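Local structure of glycerol-3-phosphate dehydrogenase [NAD(+)] (Dunaliella salina, 6IUY) at residues A[380-385]-A[569-574]. The protein probably catalyses the NAD-dependent interconversion of sn-glycerol 3-phosphate and dihydroxyacetone phosphate, and carries a haloacid dehalogenase-like domain that holds magnesium. Residues are numbered along the deposited sequence; the frame is centred on the assembly and turned at random.
With NAD (nicotinamide-adenine-dinucleotide), chain C; 13P (1,3-dihydroxyacetonephosphate), chain D.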
loop_
_atom_site.group_PDB
_atom_site.type_symbol
_atom_site.label_atom_id
_atom_site.label_comp_id
_atom_site.label_asym_id
_atom_site.label_seq_id
_atom_site.Cartn_x
_atom_site.Cartn_y
_atom_site.Cartn_z
ATOM N N LYS A 380 4.794 18.576 8.107
ATOM C CA LYS A 380 4.149 17.423 8.725
ATOM C C LYS A 380 3.818 17.738 10.175
ATOM O O LYS A 380 4.660 18.241 10.937
ATOM C CB LYS A 380 5.054 16.180 8.605
ATOM C CG LYS A 380 5.210 15.724 7.162
ATOM C CD LYS A 380 6.319 14.698 6.956
ATOM C CE LYS A 380 6.511 14.454 5.471
ATOM N NZ LYS A 380 7.638 13.521 5.129
ATOM N N GLY A 381 2.574 17.485 10.543
ATOM C CA GLY A 381 2.053 17.937 11.821
ATOM C C GLY A 381 0.663 18.480 11.573
ATOM O O GLY A 381 0.233 18.667 10.414
ATOM N N MET A 382 -0.060 18.721 12.652
ATOM C CA MET A 382 -1.418 19.219 12.522
ATOM C C MET A 382 -1.759 20.162 13.659
ATOM O O MET A 382 -1.063 20.201 14.681
ATOM C CB MET A 382 -2.422 18.063 12.499
ATOM C CG MET A 382 -2.521 17.286 13.809
ATOM S SD MET A 382 -4.011 16.264 13.845
ATOM C CE MET A 382 -3.754 15.360 15.354
ATOM N N ARG A 383 -2.832 20.924 13.485
ATOM C CA ARG A 383 -3.393 21.655 14.608
ATOM C C ARG A 383 -4.706 21.006 14.985
ATOM O O ARG A 383 -5.469 20.578 14.113
ATOM C CB ARG A 383 -3.603 23.150 14.275
ATOM C CG ARG A 383 -4.038 23.978 15.509
ATOM C CD ARG A 383 -4.208 25.467 15.195
ATOM N NE ARG A 383 -5.503 25.746 14.578
ATOM C CZ ARG A 383 -6.484 26.432 15.157
ATOM N NH1 ARG A 383 -7.625 26.626 14.509
ATOM N NH2 ARG A 383 -6.320 26.937 16.375
ATOM N N VAL A 384 -4.984 20.929 16.275
ATOM C CA VAL A 384 -6.283 20.451 16.703
ATOM C C VAL A 384 -7.287 21.599 16.726
ATOM O O VAL A 384 -7.088 22.594 17.411
ATOM C CB VAL A 384 -6.225 19.807 18.087
ATOM C CG1 VAL A 384 -7.573 19.190 18.432
ATOM C CG2 VAL A 384 -5.131 18.756 18.118
ATOM N N ARG A 385 -8.375 21.446 15.986
ATOM C CA ARG A 385 -9.390 22.482 15.876
ATOM C C ARG A 385 -10.770 21.852 15.924
ATOM O O ARG A 385 -11.000 20.822 15.281
ATOM C CB ARG A 385 -9.209 23.267 14.579
ATOM C CG ARG A 385 -10.380 24.135 14.213
ATOM C CD ARG A 385 -10.303 24.536 12.762
ATOM N NE ARG A 385 -11.628 24.848 12.244
ATOM C CZ ARG A 385 -12.132 26.073 12.184
ATOM N NH1 ARG A 385 -11.407 27.104 12.601
ATOM N NH2 ARG A 385 -13.354 26.266 11.696
ATOM N N ASP A 569 0.520 13.906 20.641
ATOM C CA ASP A 569 -0.402 14.639 21.512
ATOM C C ASP A 569 -1.570 15.193 20.715
ATOM O O ASP A 569 -2.709 15.130 21.161
ATOM C CB ASP A 569 0.307 15.784 22.261
ATOM C CG ASP A 569 1.325 15.286 23.289
ATOM O OD1 ASP A 569 1.323 14.077 23.625
ATOM O OD2 ASP A 569 2.130 16.111 23.778
ATOM N N GLU A 570 -1.310 15.731 19.533
ATOM C CA GLU A 570 -2.409 16.299 18.755
ATOM C C GLU A 570 -3.478 15.237 18.471
ATOM O O GLU A 570 -4.663 15.453 18.718
ATOM C CB GLU A 570 -1.891 16.914 17.451
ATOM C CG GLU A 570 -1.031 18.166 17.684
ATOM C CD GLU A 570 0.138 18.293 16.701
ATOM O OE1 GLU A 570 0.116 17.612 15.635
ATOM O OE2 GLU A 570 1.079 19.074 17.001
ATOM N N VAL A 571 -3.049 14.085 17.975
ATOM C CA VAL A 571 -3.957 12.977 17.698
ATOM C C VAL A 571 -4.621 12.434 18.969
ATOM O O VAL A 571 -5.809 12.076 18.955
ATOM C CB VAL A 571 -3.217 11.831 16.983
ATOM C CG1 VAL A 571 -4.076 10.547 16.951
ATOM C CG2 VAL A 571 -2.842 12.264 15.608
ATOM N N GLN A 572 -3.885 12.379 20.072
ATOM C CA GLN A 572 -4.491 11.849 21.289
ATOM C C GLN A 572 -5.610 12.755 21.771
ATOM O O GLN A 572 -6.629 12.279 22.274
ATOM C CB GLN A 572 -3.461 11.662 22.400
ATOM C CG GLN A 572 -3.914 10.643 23.445
ATOM C CD GLN A 572 -4.171 9.284 22.828
ATOM O OE1 GLN A 572 -3.557 8.928 21.823
ATOM N NE2 GLN A 572 -5.094 8.523 23.409
ATOM N N GLU A 573 -5.414 14.067 21.634
ATOM C CA GLU A 573 -6.459 15.034 21.953
ATOM C C GLU A 573 -7.732 14.722 21.168
ATOM O O GLU A 573 -8.828 14.641 21.724
ATOM C CB GLU A 573 -5.964 16.443 21.644
ATOM C CG GLU A 573 -6.774 17.558 22.268
ATOM C CD GLU A 573 -6.201 18.924 21.939
ATOM O OE1 GLU A 573 -6.992 19.855 21.698
ATOM O OE2 GLU A 573 -4.958 19.065 21.917
ATOM N N ILE A 574 -7.579 14.508 19.871
ATOM C CA ILE A 574 -8.714 14.110 19.047
ATOM C C ILE A 574 -9.301 12.744 19.450
ATOM O O ILE A 574 -10.523 12.572 19.453
ATOM C CB ILE A 574 -8.320 14.097 17.551
ATOM C CG1 ILE A 574 -7.862 15.503 17.127
ATOM C CG2 ILE A 574 -9.478 13.614 16.679
ATOM C CD1 ILE A 574 -7.144 15.551 15.805
HETATM P PA NAD C . 14.029 21.854 11.186
HETATM O O1A NAD C . 15.383 21.800 10.607
HETATM O O2A NAD C . 13.595 20.575 11.888
HETATM O O5B NAD C . 13.923 23.048 12.289
HETATM C C5B NAD C . 14.815 24.170 12.228
HETATM C C4B NAD C . 14.014 25.460 11.918
HETATM O O4B NAD C . 13.241 25.754 12.929
HETATM C C3B NAD C . 14.979 26.644 11.812
HETATM O O3B NAD C . 15.192 27.033 10.534
HETATM C C2B NAD C . 14.285 27.772 12.599
HETATM O O2B NAD C . 14.342 29.025 11.784
HETATM C C1B NAD C . 13.082 27.339 12.768
HETATM N N9A NAD C . 12.537 27.912 13.925
HETATM C C8A NAD C . 12.975 27.825 15.202
HETATM N N7A NAD C . 12.126 28.544 15.969
HETATM C C5A NAD C . 11.174 29.096 15.170
HETATM C C6A NAD C . 10.095 29.922 15.425
HETATM N N6A NAD C . 9.701 30.436 16.692
HETATM N N1A NAD C . 9.293 30.307 14.424
HETATM C C2A NAD C . 9.558 29.890 13.154
HETATM N N3A NAD C . 10.619 29.092 12.896
HETATM C C4A NAD C . 11.423 28.698 13.909
HETATM O O3 NAD C . 13.005 22.183 9.993
HETATM P PN NAD C . 12.768 21.334 8.654
HETATM O O1N NAD C . 13.789 20.217 8.528
HETATM O O2N NAD C . 12.845 22.222 7.434
HETATM O O5D NAD C . 11.354 20.647 8.793
HETATM C C5D NAD C . 10.161 21.406 8.745
HETATM C C4D NAD C . 9.044 20.469 8.263
HETATM O O4D NAD C . 9.495 19.666 7.317
HETATM C C3D NAD C . 8.630 19.575 9.414
HETATM O O3D NAD C . 7.288 19.557 9.488
HETATM C C2D NAD C . 9.176 18.167 9.048
HETATM O O2D NAD C . 8.310 17.165 9.725
HETATM C C1D NAD C . 9.119 18.147 7.747
HETATM N N1N NAD C . 10.057 17.255 7.094
HETATM C C2N NAD C . 11.374 17.147 7.488
HETATM C C3N NAD C . 12.237 16.277 6.826
HETATM C C7N NAD C . 13.697 16.166 7.316
HETATM O O7N NAD C . 14.395 15.236 6.962
HETATM N N7N NAD C . 14.212 17.196 8.184
HETATM C C4N NAD C . 11.799 15.513 5.765
HETATM C C5N NAD C . 10.486 15.638 5.344
HETATM C C6N NAD C . 9.633 16.517 6.011
HETATM P P 13P D . 11.995 12.782 11.085
HETATM O O1P 13P D . 11.221 12.062 10.006
HETATM O O2P 13P D . 13.409 12.887 10.591
HETATM O O3P 13P D . 11.905 11.956 12.340
HETATM O O1 13P D . 11.490 14.254 11.448
HETATM C C1 13P D . 10.277 14.786 10.966
HETATM C C2 13P D . 10.282 14.541 9.494
HETATM O O2 13P D . 11.334 14.531 8.892
HETATM C C3 13P D . 8.999 14.294 8.753
HETATM O O3 13P D . 9.234 13.288 7.779
#
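Met-382 and Glu-570 lie alongside each other, Met-382 running down to the helix as Glu-570 reaches up to the strand, where the first strand of the beta hairpin 382-385/388-391 lies over helix 564-577, joining the N-terminal NAD-binding part of the dehydrogenase to its helical C-terminal part. Strand and helix axes run 25° apart. With CG beside the backbone N (chi1 -68°) and a bend at chi2, Glu-570 turns its carboxylate back to the strand, where Met-382 N donates to Glu-570 OE1 (3.2 Å), meeting it from above the carboxylate plane. His-353 holds OE2, so each oxygen of this acid has a donor. With an alanine in its place, Met-382 N and His-353 would probably lose their acceptor. Long and unbranched, Met-382 suits its place: its extended chain carries CE against Val-571, and it meets Ile-574 tip to tip. Val-384, two residues on, faces the helix too; its CG2 rests 3.4 Å from Glu-570 O, while CG1 packs on Ile-574 CG1 (3.9 Å) and also touches Glu-573 OE1, a place that suits a short, branched residue. Just before the strand, Gly-381 has phi 137°, where a CB would jam against the preceding carbonyl oxygen. In the residue before it, Lys-380 NZ is salt-bridged to Asp-519 and donates to O3 of dihydroxyacetone phosphate (3.1 Å), and Lys-380 N donates to NAD O3D (3.0 Å).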